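PDB 3IHU: transcriptional regulator, GntR family from Ralstonia eutropha, which probably binds DNA through a winged helix-turn-helix domain and regulates transcription, with an all-helical FCD domain following in the same chain. Local coordinates for residues 100-105 against 191-196; 147-152 against 156-161; 183-188 against 209-214; 123-128 against 135-140. One frame throughout, in Å; residues are numbered along the deposited sequence. Where two conformers were deposited one is given.

Contact 1 of 4, residues 100-105 against 191-196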
loop_
_atom_site.group_PDB
_atom_site.type_symbol
_atom_site.label_atom_id
_atom_site.label_comp_id
_atom_site.label_asym_id
_atom_site.label_seq_id
_atom_site.Cartn_x
_atom_site.Cartn_y
_atom_site.Cartn_z
ATOM N N LEU A 100 5.552 10.094 8.084
ATOM C CA LEU A 100 5.105 11.370 7.621
ATOM C C LEU A 100 3.631 11.399 7.218
ATOM O O LEU A 100 2.998 12.406 7.370
ATOM C CB LEU A 100 5.962 11.874 6.483
ATOM C CG LEU A 100 5.782 13.267 5.975
ATOM C CD1 LEU A 100 5.729 14.254 7.098
ATOM C CD2 LEU A 100 6.997 13.568 4.938
ATOM N N LEU A 101 3.097 10.328 6.644
ATOM C CA LEU A 101 1.674 10.285 6.332
ATOM C C LEU A 101 0.797 10.545 7.597
ATOM O O LEU A 101 -0.157 11.342 7.559
ATOM C CB LEU A 101 1.332 8.940 5.747
ATOM C CG LEU A 101 -0.109 8.684 5.292
ATOM C CD1 LEU A 101 -0.456 9.476 4.039
ATOM C CD2 LEU A 101 -0.365 7.169 5.211
ATOM N N ALA A 102 1.095 9.804 8.667
ATOM C CA ALA A 102 0.402 9.918 9.964
ATOM C C ALA A 102 0.632 11.300 10.526
ATOM O O ALA A 102 -0.291 11.962 10.983
ATOM C CB ALA A 102 0.925 8.853 10.951
ATOM N N ARG A 103 1.894 11.741 10.537
ATOM C CA ARG A 103 2.208 13.074 11.010
ATOM C C ARG A 103 1.411 14.148 10.337
ATOM O O ARG A 103 0.786 14.989 11.004
ATOM C CB ARG A 103 3.688 13.377 10.847
ATOM C CG ARG A 103 4.116 14.762 11.383
ATOM C CD ARG A 103 5.577 15.101 11.013
ATOM N NE ARG A 103 5.904 16.304 11.750
ATOM C CZ ARG A 103 6.333 16.350 13.007
ATOM N NH1 ARG A 103 6.649 15.264 13.681
ATOM N NH2 ARG A 103 6.477 17.518 13.580
ATOM N N ALA A 104 1.363 14.121 9.019
ATOM C CA ALA A 104 0.662 15.180 8.295
ATOM C C ALA A 104 -0.867 15.107 8.528
ATOM O O ALA A 104 -1.543 16.140 8.485
ATOM C CB ALA A 104 0.968 15.134 6.818
ATOM N N ALA A 105 -1.412 13.888 8.659
ATOM C CA ALA A 105 -2.838 13.690 8.801
ATOM C C ALA A 105 -3.380 14.382 10.046
ATOM O O ALA A 105 -4.580 14.628 10.093
ATOM C CB ALA A 105 -3.246 12.149 8.824
ATOM N N THR A 191 -5.485 6.300 16.435
ATOM C CA THR A 191 -5.559 6.916 17.748
ATOM C C THR A 191 -4.549 8.089 17.903
ATOM O O THR A 191 -4.918 9.162 18.393
ATOM C CB THR A 191 -5.434 5.860 18.829
ATOM O OG1 THR A 191 -6.560 4.945 18.712
ATOM C CG2 THR A 191 -5.437 6.507 20.247
ATOM N N ALA A 192 -3.328 7.938 17.375
ATOM C CA ALA A 192 -2.315 8.991 17.489
ATOM C C ALA A 192 -2.664 10.184 16.565
ATOM O O ALA A 192 -2.577 11.379 16.939
ATOM C CB ALA A 192 -0.907 8.425 17.185
ATOM N N VAL A 193 -3.134 9.866 15.368
ATOM C CA VAL A 193 -3.499 10.903 14.429
ATOM C C VAL A 193 -4.622 11.750 14.981
ATOM O O VAL A 193 -4.530 12.991 14.986
ATOM C CB VAL A 193 -3.854 10.320 13.064
ATOM C CG1 VAL A 193 -4.500 11.381 12.210
ATOM C CG2 VAL A 193 -2.531 9.759 12.397
ATOM N N LEU A 194 -5.674 11.067 15.451
ATOM C CA LEU A 194 -6.859 11.756 15.942
ATOM C C LEU A 194 -6.592 12.612 17.154
ATOM O O LEU A 194 -7.314 13.523 17.368
ATOM C CB LEU A 194 -7.985 10.760 16.227
ATOM C CG LEU A 194 -8.460 10.133 14.938
ATOM C CD1 LEU A 194 -9.580 9.131 15.204
ATOM C CD2 LEU A 194 -8.879 11.258 14.006
ATOM N N ALA A 195 -5.561 12.300 17.926
ATOM C CA ALA A 195 -5.146 13.101 19.074
ATOM C C ALA A 195 -4.365 14.383 18.666
ATOM O O ALA A 195 -4.124 15.248 19.489
ATOM C CB ALA A 195 -4.248 12.241 20.009
ATOM N N GLY A 196 -3.942 14.460 17.402
ATOM C CA GLY A 196 -3.559 15.716 16.793
ATOM C C GLY A 196 -2.131 16.111 17.023
ATOM O O GLY A 196 -1.721 17.149 16.508
#

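Contact 2 of 4, residues 147-152 against 156-161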
loop_
_atom_site.group_PDB
_atom_site.type_symbol
_atom_site.label_atom_id
_atom_site.label_comp_id
_atom_site.label_asym_id
_atom_site.label_seq_id
_atom_site.Cartn_x
_atom_site.Cartn_y
_atom_site.Cartn_z
ATOM N N THR A 147 -7.612 8.043 3.441
ATOM C CA THR A 147 -8.167 9.051 4.356
ATOM C C THR A 147 -7.032 9.788 5.044
ATOM O O THR A 147 -7.052 11.028 5.146
ATOM C CB THR A 147 -9.126 8.393 5.371
ATOM O OG1 THR A 147 -10.016 7.517 4.667
ATOM C CG2 THR A 147 -9.920 9.389 6.094
ATOM N N LEU A 148 -6.012 9.048 5.482
ATOM C CA LEU A 148 -4.873 9.705 6.088
ATOM C C LEU A 148 -4.281 10.700 5.099
ATOM O O LEU A 148 -3.882 11.815 5.485
ATOM C CB LEU A 148 -3.799 8.726 6.580
ATOM C CG LEU A 148 -4.175 7.832 7.756
ATOM C CD1 LEU A 148 -3.044 6.799 7.968
ATOM C CD2 LEU A 148 -4.509 8.702 9.036
ATOM N N LEU A 149 -4.244 10.312 3.828
ATOM C CA LEU A 149 -3.644 11.182 2.800
ATOM C C LEU A 149 -4.446 12.457 2.637
ATOM O O LEU A 149 -3.884 13.543 2.637
ATOM C CB LEU A 149 -3.548 10.442 1.478
ATOM C CG LEU A 149 -2.854 11.175 0.331
ATOM C CD1 LEU A 149 -1.340 11.480 0.597
ATOM C CD2 LEU A 149 -3.019 10.299 -0.875
ATOM N N GLU A 150 -5.757 12.319 2.552
ATOM C CA GLU A 150 -6.644 13.452 2.348
ATOM C C GLU A 150 -6.581 14.390 3.520
ATOM O O GLU A 150 -6.647 15.607 3.339
ATOM C CB GLU A 150 -8.096 13.014 2.111
ATOM C CG GLU A 150 -8.330 12.229 0.821
ATOM C CD GLU A 150 -7.724 12.921 -0.423
ATOM O OE1 GLU A 150 -7.936 14.153 -0.597
ATOM O OE2 GLU A 150 -7.007 12.234 -1.207
HETATM N N MSE A 151 -6.410 13.828 4.705
HETATM C CA MSE A 151 -6.274 14.600 5.929
HETATM C C MSE A 151 -5.037 15.478 5.936
HETATM O O MSE A 151 -5.095 16.620 6.372
HETATM C CB MSE A 151 -6.280 13.645 7.152
HETATM C CG MSE A 151 -7.645 13.197 7.551
HETATM SE SE MSE A 151 -7.690 11.798 8.879
HETATM C CE MSE A 151 -7.579 13.131 10.335
ATOM N N GLY A 152 -3.891 14.984 5.431
ATOM C CA GLY A 152 -2.680 15.778 5.479
ATOM C C GLY A 152 -2.568 16.759 4.330
ATOM O O GLY A 152 -1.894 17.778 4.451
ATOM N N GLU A 156 3.294 16.464 -1.905
ATOM C CA GLU A 156 4.468 15.591 -2.095
ATOM C C GLU A 156 4.227 14.138 -1.693
ATOM O O GLU A 156 4.724 13.231 -2.340
ATOM C CB GLU A 156 5.711 16.144 -1.384
ATOM C CG GLU A 156 6.170 17.471 -1.925
ATOM C CD GLU A 156 6.115 17.517 -3.434
ATOM O OE1 GLU A 156 6.843 16.719 -4.083
ATOM O OE2 GLU A 156 5.286 18.318 -3.944
ATOM N N LEU A 157 3.442 13.910 -0.643
ATOM C CA LEU A 157 3.049 12.565 -0.286
ATOM C C LEU A 157 2.112 11.968 -1.303
ATOM O O LEU A 157 2.199 10.758 -1.576
ATOM C CB LEU A 157 2.359 12.538 1.083
ATOM C CG LEU A 157 3.278 12.829 2.253
ATOM C CD1 LEU A 157 2.434 12.713 3.548
ATOM C CD2 LEU A 157 4.413 11.837 2.317
ATOM N N ARG A 158 1.224 12.787 -1.867
ATOM C CA ARG A 158 0.286 12.307 -2.896
ATOM C C ARG A 158 1.047 11.717 -4.053
ATOM O O ARG A 158 0.694 10.662 -4.572
ATOM C CB ARG A 158 -0.608 13.408 -3.439
ATOM C CG ARG A 158 -1.544 13.994 -2.467
ATOM C CD ARG A 158 -2.469 15.009 -3.174
ATOM N NE ARG A 158 -3.444 15.548 -2.229
ATOM C CZ ARG A 158 -4.512 14.879 -1.781
ATOM N NH1 ARG A 158 -4.774 13.636 -2.185
ATOM N NH2 ARG A 158 -5.323 15.462 -0.914
ATOM N N ARG A 159 2.134 12.374 -4.421
ATOM C CA ARG A 159 2.930 11.904 -5.557
ATOM C C ARG A 159 3.796 10.681 -5.214
ATOM O O ARG A 159 4.003 9.851 -6.065
ATOM C CB ARG A 159 3.678 13.088 -6.217
ATOM C CG ARG A 159 5.148 13.262 -5.887
ATOM C CD ARG A 159 5.714 14.540 -6.589
ATOM N NE ARG A 159 7.112 14.361 -6.962
ATOM C CZ ARG A 159 7.525 13.621 -7.993
ATOM N N LEU A 160 4.219 10.512 -3.967
ATOM C CA LEU A 160 4.925 9.292 -3.529
ATOM C C LEU A 160 4.008 8.139 -3.019
ATOM O O LEU A 160 4.496 7.092 -2.602
ATOM C CB LEU A 160 5.803 9.624 -2.313
ATOM C CG LEU A 160 7.123 10.373 -2.235
ATOM C CD1 LEU A 160 7.174 11.873 -2.844
ATOM C CD2 LEU A 160 7.463 10.317 -0.769
ATOM N N PHE A 161 2.693 8.352 -3.002
ATOM C CA PHE A 161 1.752 7.517 -2.214
ATOM C C PHE A 161 1.894 6.005 -2.448
ATOM O O PHE A 161 1.999 5.239 -1.498
ATOM C CB PHE A 161 0.308 7.996 -2.499
ATOM C CG PHE A 161 -0.753 7.389 -1.604
ATOM C CD1 PHE A 161 -0.685 7.535 -0.217
ATOM C CD2 PHE A 161 -1.838 6.736 -2.157
ATOM C CE1 PHE A 161 -1.669 6.994 0.614
ATOM C CE2 PHE A 161 -2.824 6.200 -1.358
ATOM C CZ PHE A 161 -2.728 6.319 0.052
#

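Contact 3 of 4, residues 183-188 against 209-214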
loop_
_atom_site.group_PDB
_atom_site.type_symbol
_atom_site.label_atom_id
_atom_site.label_comp_id
_atom_site.label_asym_id
_atom_site.label_seq_id
_atom_site.Cartn_x
_atom_site.Cartn_y
_atom_site.Cartn_z
ATOM N N LEU A 183 -3.261 -4.844 12.226
ATOM C CA LEU A 183 -4.493 -4.164 12.665
ATOM C C LEU A 183 -4.225 -3.323 13.929
ATOM O O LEU A 183 -4.643 -2.154 14.039
ATOM C CB LEU A 183 -5.575 -5.181 12.967
ATOM C CG LEU A 183 -6.794 -4.574 13.659
ATOM C CD1 LEU A 183 -7.541 -3.613 12.681
ATOM C CD2 LEU A 183 -7.710 -5.695 14.197
ATOM N N ASP A 184 -3.524 -3.914 14.889
ATOM C CA ASP A 184 -3.146 -3.169 16.095
ATOM C C ASP A 184 -2.332 -1.946 15.740
ATOM O O ASP A 184 -2.553 -0.861 16.274
ATOM C CB ASP A 184 -2.309 -3.975 17.066
ATOM C CG ASP A 184 -2.216 -3.276 18.398
ATOM O OD1 ASP A 184 -3.288 -3.078 18.992
ATOM O OD2 ASP A 184 -1.121 -2.834 18.794
ATOM N N ASP A 185 -1.394 -2.120 14.812
ATOM C CA ASP A 185 -0.619 -0.987 14.359
ATOM C C ASP A 185 -1.486 0.148 13.759
ATOM O O ASP A 185 -1.232 1.357 13.983
ATOM C CB ASP A 185 0.440 -1.456 13.320
ATOM C CG ASP A 185 1.536 -2.307 13.928
ATOM O OD1 ASP A 185 1.572 -2.440 15.165
ATOM O OD2 ASP A 185 2.382 -2.844 13.164
ATOM N N TYR A 186 -2.448 -0.236 12.929
ATOM C CA TYR A 186 -3.284 0.725 12.273
ATOM C C TYR A 186 -4.193 1.425 13.285
ATOM O O TYR A 186 -4.489 2.599 13.145
ATOM C CB TYR A 186 -4.170 0.093 11.200
ATOM C CG TYR A 186 -3.479 -0.600 10.052
ATOM C CD1 TYR A 186 -2.309 -0.102 9.517
ATOM C CD2 TYR A 186 -4.020 -1.732 9.482
ATOM C CE1 TYR A 186 -1.695 -0.709 8.459
ATOM C CE2 TYR A 186 -3.394 -2.358 8.409
ATOM C CZ TYR A 186 -2.231 -1.830 7.906
ATOM O OH TYR A 186 -1.557 -2.430 6.860
ATOM N N ARG A 187 -4.657 0.671 14.275
ATOM C CA ARG A 187 -5.391 1.256 15.355
ATOM C C ARG A 187 -4.555 2.271 16.112
ATOM O O ARG A 187 -5.079 3.313 16.438
ATOM C CB ARG A 187 -5.914 0.187 16.293
ATOM C CG ARG A 187 -6.957 -0.638 15.619
ATOM C CD ARG A 187 -7.310 -1.859 16.464
ATOM N NE ARG A 187 -8.354 -1.470 17.361
ATOM C CZ ARG A 187 -9.214 -2.301 17.924
ATOM N NH1 ARG A 187 -9.146 -3.628 17.702
ATOM N NH2 ARG A 187 -10.146 -1.780 18.709
ATOM N N ARG A 188 -3.282 1.974 16.395
ATOM C CA ARG A 188 -2.435 2.944 17.109
ATOM C C ARG A 188 -2.202 4.211 16.250
ATOM O O ARG A 188 -2.173 5.336 16.786
ATOM C CB ARG A 188 -1.079 2.329 17.551
ATOM C CG ARG A 188 -1.222 1.221 18.618
ATOM C CD ARG A 188 -0.010 0.230 18.716
ATOM N NE ARG A 188 -0.119 -0.585 19.920
ATOM C CZ ARG A 188 0.321 -0.230 21.138
ATOM N NH1 ARG A 188 0.980 0.906 21.339
ATOM N NH2 ARG A 188 0.118 -1.045 22.173
ATOM N N VAL A 209 5.828 0.160 10.391
ATOM C CA VAL A 209 6.843 -0.393 9.460
ATOM C C VAL A 209 7.959 -1.106 10.198
ATOM O O VAL A 209 8.428 -2.141 9.744
ATOM C CB VAL A 209 7.350 0.661 8.494
ATOM C CG1 VAL A 209 8.409 0.057 7.503
ATOM C CG2 VAL A 209 6.154 1.263 7.747
ATOM N N LYS A 210 8.381 -0.567 11.325
ATOM C CA LYS A 210 9.331 -1.272 12.188
ATOM C C LYS A 210 8.839 -2.679 12.568
ATOM O O LYS A 210 9.613 -3.641 12.595
ATOM C CB LYS A 210 9.570 -0.454 13.467
ATOM C CG LYS A 210 10.327 0.843 13.345
ATOM C CD LYS A 210 10.420 1.478 14.785
ATOM C CE LYS A 210 10.863 2.894 14.740
ATOM N NZ LYS A 210 12.205 2.887 14.178
ATOM N N ASN A 211 7.543 -2.815 12.827
ATOM C CA ASN A 211 6.963 -4.152 13.130
ATOM C C ASN A 211 6.984 -5.066 11.964
ATOM O O ASN A 211 7.339 -6.227 12.124
ATOM C CB ASN A 211 5.513 -4.067 13.660
ATOM C CG ASN A 211 5.441 -3.477 15.049
ATOM O OD1 ASN A 211 6.438 -3.446 15.764
ATOM N ND2 ASN A 211 4.259 -2.990 15.441
ATOM N N VAL A 212 6.630 -4.557 10.775
ATOM C CA VAL A 212 6.753 -5.338 9.566
ATOM C C VAL A 212 8.216 -5.814 9.332
ATOM O O VAL A 212 8.450 -6.995 9.098
ATOM C CB VAL A 212 6.183 -4.587 8.348
ATOM C CG1 VAL A 212 6.413 -5.352 7.060
ATOM C CG2 VAL A 212 4.703 -4.253 8.590
ATOM N N ARG A 213 9.187 -4.915 9.458
ATOM C CA ARG A 213 10.603 -5.277 9.298
ATOM C C ARG A 213 11.018 -6.372 10.297
ATOM O O ARG A 213 11.595 -7.374 9.913
ATOM C CB ARG A 213 11.513 -4.067 9.508
ATOM C CG ARG A 213 13.026 -4.401 9.301
ATOM C CD ARG A 213 13.932 -3.306 9.810
ATOM N NE ARG A 213 13.732 -2.157 8.974
ATOM C CZ ARG A 213 13.065 -1.045 9.284
ATOM N NH1 ARG A 213 12.533 -0.849 10.496
ATOM N NH2 ARG A 213 12.926 -0.089 8.342
ATOM N N GLY A 214 10.703 -6.172 11.560
ATOM C CA GLY A 214 10.890 -7.182 12.589
ATOM C C GLY A 214 10.311 -8.541 12.241
ATOM O O GLY A 214 10.997 -9.547 12.357
#

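Contact 4 of 4, residues 123-128 against 135-140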
loop_
_atom_site.group_PDB
_atom_site.type_symbol
_atom_site.label_atom_id
_atom_site.label_comp_id
_atom_site.label_asym_id
_atom_site.label_seq_id
_atom_site.Cartn_x
_atom_site.Cartn_y
_atom_site.Cartn_z
ATOM N N GLN A 123 -13.051 0.730 11.939
ATOM C CA GLN A 123 -14.092 -0.267 12.236
ATOM C C GLN A 123 -14.079 -1.384 11.193
ATOM O O GLN A 123 -14.142 -2.584 11.508
ATOM C CB GLN A 123 -15.483 0.410 12.294
ATOM C CG GLN A 123 -15.607 1.474 13.441
ATOM C CD GLN A 123 -16.746 2.474 13.241
ATOM O OE1 GLN A 123 -16.572 3.684 13.424
ATOM N NE2 GLN A 123 -17.919 1.969 12.894
ATOM N N ALA A 124 -13.992 -0.976 9.927
ATOM C CA ALA A 124 -13.955 -1.950 8.809
ATOM C C ALA A 124 -12.698 -2.859 8.826
ATOM O O ALA A 124 -12.754 -4.030 8.418
ATOM C CB ALA A 124 -14.042 -1.221 7.440
ATOM N N LEU A 125 -11.543 -2.310 9.213
ATOM C CA LEU A 125 -10.368 -3.147 9.404
ATOM C C LEU A 125 -10.609 -4.207 10.497
ATOM O O LEU A 125 -10.281 -5.400 10.297
ATOM C CB LEU A 125 -9.111 -2.313 9.756
ATOM C CG LEU A 125 -8.575 -1.529 8.570
ATOM C CD1 LEU A 125 -7.719 -0.361 9.067
ATOM C CD2 LEU A 125 -7.849 -2.456 7.553
ATOM N N VAL A 126 -11.169 -3.784 11.634
ATOM C CA VAL A 126 -11.419 -4.685 12.767
ATOM C C VAL A 126 -12.374 -5.837 12.353
ATOM O O VAL A 126 -12.107 -7.006 12.625
ATOM C CB VAL A 126 -12.009 -3.952 14.001
ATOM C CG1 VAL A 126 -12.470 -4.986 15.071
ATOM C CG2 VAL A 126 -10.988 -2.973 14.612
ATOM N N ALA A 127 -13.456 -5.479 11.667
ATOM C CA ALA A 127 -14.417 -6.452 11.155
ATOM C C ALA A 127 -13.791 -7.387 10.123
ATOM O O ALA A 127 -14.035 -8.591 10.152
ATOM C CB ALA A 127 -15.631 -5.742 10.570
ATOM N N ALA A 128 -12.985 -6.868 9.192
ATOM C CA ALA A 128 -12.366 -7.759 8.221
ATOM C C ALA A 128 -11.382 -8.722 8.893
ATOM O O ALA A 128 -11.298 -9.908 8.488
ATOM C CB ALA A 128 -11.673 -6.995 7.095
ATOM N N GLU A 135 -9.505 -9.905 1.387
ATOM C CA GLU A 135 -9.937 -8.984 0.347
ATOM C C GLU A 135 -10.472 -7.695 0.951
ATOM O O GLU A 135 -9.998 -6.591 0.597
ATOM C CB GLU A 135 -11.011 -9.630 -0.544
ATOM C CG GLU A 135 -11.469 -8.673 -1.670
ATOM C CD GLU A 135 -12.270 -9.361 -2.779
ATOM O OE1 GLU A 135 -12.497 -10.603 -2.721
ATOM O OE2 GLU A 135 -12.676 -8.625 -3.702
ATOM N N THR A 136 -11.438 -7.840 1.861
ATOM C CA THR A 136 -12.064 -6.684 2.501
ATOM C C THR A 136 -11.077 -6.003 3.438
ATOM O O THR A 136 -11.128 -4.802 3.629
ATOM C CB THR A 136 -13.309 -7.063 3.326
ATOM O OG1 THR A 136 -12.933 -8.020 4.319
ATOM C CG2 THR A 136 -14.426 -7.636 2.434
ATOM N N PHE A 137 -10.145 -6.750 4.011
ATOM C CA PHE A 137 -9.150 -6.121 4.877
ATOM C C PHE A 137 -8.275 -5.233 4.005
ATOM O O PHE A 137 -8.012 -4.094 4.357
ATOM C CB PHE A 137 -8.306 -7.154 5.630
ATOM C CG PHE A 137 -7.405 -6.549 6.669
ATOM C CD1 PHE A 137 -7.881 -6.251 7.916
ATOM C CD2 PHE A 137 -6.070 -6.254 6.379
ATOM C CE1 PHE A 137 -7.042 -5.671 8.870
ATOM C CE2 PHE A 137 -5.251 -5.685 7.312
ATOM C CZ PHE A 137 -5.735 -5.395 8.573
ATOM N N SER A 138 -7.835 -5.758 2.859
ATOM C CA SER A 138 -6.989 -4.970 1.954
ATOM C C SER A 138 -7.690 -3.724 1.487
ATOM O O SER A 138 -7.048 -2.676 1.370
ATOM C CB SER A 138 -6.558 -5.743 0.728
ATOM O OG SER A 138 -5.593 -6.679 1.073
ATOM N N ASN A 139 -8.985 -3.824 1.254
ATOM C CA ASN A 139 -9.744 -2.673 0.731
ATOM C C ASN A 139 -9.924 -1.646 1.850
ATOM O O ASN A 139 -9.866 -0.451 1.605
ATOM C CB ASN A 139 -11.143 -3.060 0.167
ATOM C CG ASN A 139 -11.098 -4.093 -1.004
ATOM O OD1 ASN A 139 -10.119 -4.231 -1.718
ATOM N ND2 ASN A 139 -12.202 -4.815 -1.179
ATOM N N ALA A 140 -10.193 -2.103 3.070
ATOM C CA ALA A 140 -10.341 -1.158 4.165
ATOM C C ALA A 140 -8.949 -0.559 4.465
ATOM O O ALA A 140 -8.852 0.585 4.804
ATOM C CB ALA A 140 -10.945 -1.819 5.437
#

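Contact 1 of 4, residues 100-105 against 191-196
In the helical bundle of the FCD domain, helix 84-105 and helix 179-195 come together near their C-terminal ends, and Val193 is the one side chain of residues 191-196 that bridges to residues 100-105. Its two methyls divide the work. CG1 lies anti to the backbone N (chi1 168°) and meets the methyl of Ala105, with Val193 CG1 3.7 Å from Ala105 CB. CG2, anti to the carbonyl carbon, reaches back over the preceding turn of the partner helix, where Val193 CG2 is 3.9 Å from Ala102 CB and 3.4 Å from Ala102 O. The branched valine thus spans two positions three residues apart on one helix face.

Alanine suits both of those positions because its single methyl lets the backbones draw close: Ala102 CA and Val193 CA are only 6.0 Å apart. All three residues are buried; their side chains meet methyl to methyl, and CG2 also lies against the Ala102 carbonyl oxygen. Leu148 and Met151 of helix 134-152 also touch Ala105, while Val193 packs in addition on Ala201 of helix 198-219, so the small patch belongs to a larger core. Three residues on from Val193, Gly196 is the first to leave helical backbone angles, with a positive phi of 86° that a residue without a side chain adopts easily. Here a valine fits against two alanines one turn apart, helix against helix, inside the all-helical FCD domain.

Contact 2 of 4, residues 147-152 against 156-161
This is the joint of a helical hairpin in the FCD domain: helix 134-152 ends, a short turn follows, and helix 155-165 runs back nearly antiparallel. The axes of segments 147-152 and 156-161 make 156° and approach to 10.1 Å. An apolar centre and a charged margin hold the two together.

Leu149 fills the centre. Its CG stands anti to the backbone N (chi1 -176°), which sends the two methyls across the gap to different partners. CD2 sits over the middle of the Phe161 ring in a CH-pi contact, Leu149 CD2 being 3.7 Å from the centroid of that ring. CD1 lies against the turn holding Leu157 and Arg158, with Leu149 CD1 3.9 Å from Leu157 CB and 4.0 Å from Arg158 CG. A leucine suits this place because its forked end can serve an aromatic face and an aliphatic stem at once; the Phe161 ring is further packed edge-to-face with His165.

At the margin Arg158 extends from CG to NE and brings its guanidinium end-on to Glu150, whose chain bends back at chi2 to meet it. Acid and base are well matched here, each long enough to span the gap from a partly exposed position. Asp153, in the turn, also pairs with Arg158 NH2, so two carboxylates steady the guanidinium. The planes of the main pair are turned well away from each other: Arg158 NH2 meets Glu150 OE1 at 2.9 Å from above the carboxylate plane. Arg158 NH1 reaches Glu150 OE2 at 2.8 Å on the syn side, though also tilted out of the carboxylate plane, with an almost straight N-H...O angle of 178°.

Contact 3 of 4, residues 183-188 against 209-214
Asn211 gives its amide nitrogen to the carboxylate of Asp185, and this polar pair is the whole of the direct contact between residues 183-188 and 209-214. The two oxygens share ND2 unequally. Asn211 ND2 donates to Asp185 OD2 at 3.0 Å with an angle of 159°, on the syn side of that oxygen and close to the amide plane. Toward Asp185 OD1 the same nitrogen is nearer, 2.8 Å from Asn211 ND2, yet the angle of 129° makes that bond weak. Carboxylate and amide planes are turned 33° from each other.

In both residues CG lies anti to the carbonyl carbon, and both short side chains point across the gap. They meet midway between backbones whose nearest CA atoms, those of Asp185 and Asn211, are 8.3 Å apart. Such a spacing suits an acid facing an amide, since each needs only one methylene to bring its polar head into bonding range.

In the next shell, His208 ND1 is hydrogen-bonded to Asp185 OD2, giving the buried carboxylate a second partner and helping to fix its rotation. The His208 ring also meets Tyr186, the residue after the aspartate. Farther out, Val209 packs on helix 84-105, where Lys210 and Arg213 both pair with Glu95, while Leu183 rests on helix 112-130 and Tyr186 on helix 134-152. The polar bridge therefore joins helices 179-195 and 198-219, with helices 84-105, 112-130 and 134-152 packed against the pair.

Contact 4 of 4, residues 123-128 against 135-140
Leu125 and Phe137 meet at about a right angle, and their crossing forms the central part of the contact between helix 112-130 and helix 134-152. Phe137 has CG anti to its backbone nitrogen (chi1 -172°), which swings the ring across to the neighbouring helix. There the leucine comes over one face: Leu125 CD2 is 3.7 Å from the centroid of the Phe137 ring, 18° off the normal and displaced toward the rim, a CH-pi contact. The same ring has Leu125 O at its edge, in plane, 3.5 Å from Phe137 CD1. A flat aromatic suits this position because it offers a broad face to the methyl and a thin edge to the backbone.

The CD2 methyl of Leu125 does double duty, since it also lies 3.8 Å from Ala140 CB. Ala124 and Ala128, one turn apart on helix 112-130, line the rest of the seam. Ala124 CB touches Ala140 CB at 3.7 Å, and Ala128 CB packs 3.7 Å from Phe137 CB. At this last point the backbones are close, with Ala128 CA and Phe137 CA 4.9 Å apart, a spacing that suits the single methyl of alanine. Thr136 lies beside Ala128; in the conformer given, its hydroxyl is hydrogen-bonded to the Asp133 carbonyl in the turn.

Leu183 of helix 179-195 touches Leu125 as well, while Arg179 and Arg182 touch Phe137. The segment axes are 8.5 Å apart and run at 162° to each other, a close antiparallel alpha-hairpin with an alanine-rich seam, in keeping with the all-helical FCD domain.

All four contacts belong to the FCD domain and together tie six helices into one bundle. Contact 4 closes first along the chain, then contact 2; both are hairpins and share helix 134-152, at sites about 20 Å apart between centres. Contacts 1 and 3 share helix 179-195, their centres about 15 Å apart, and alternate along the sequence; the loop that contact 1 closes encloses both hairpins. Contacts 1 and 2 touch, as Ala105 and Leu101 pack on helix 134-152. Contacts 3 and 4 also touch, through Leu183 on Leu125 and Tyr186 on Phe137. Contacts 4, 2 and 3 thus pair successive helices, while contact 1 joins helices far apart in the sequence.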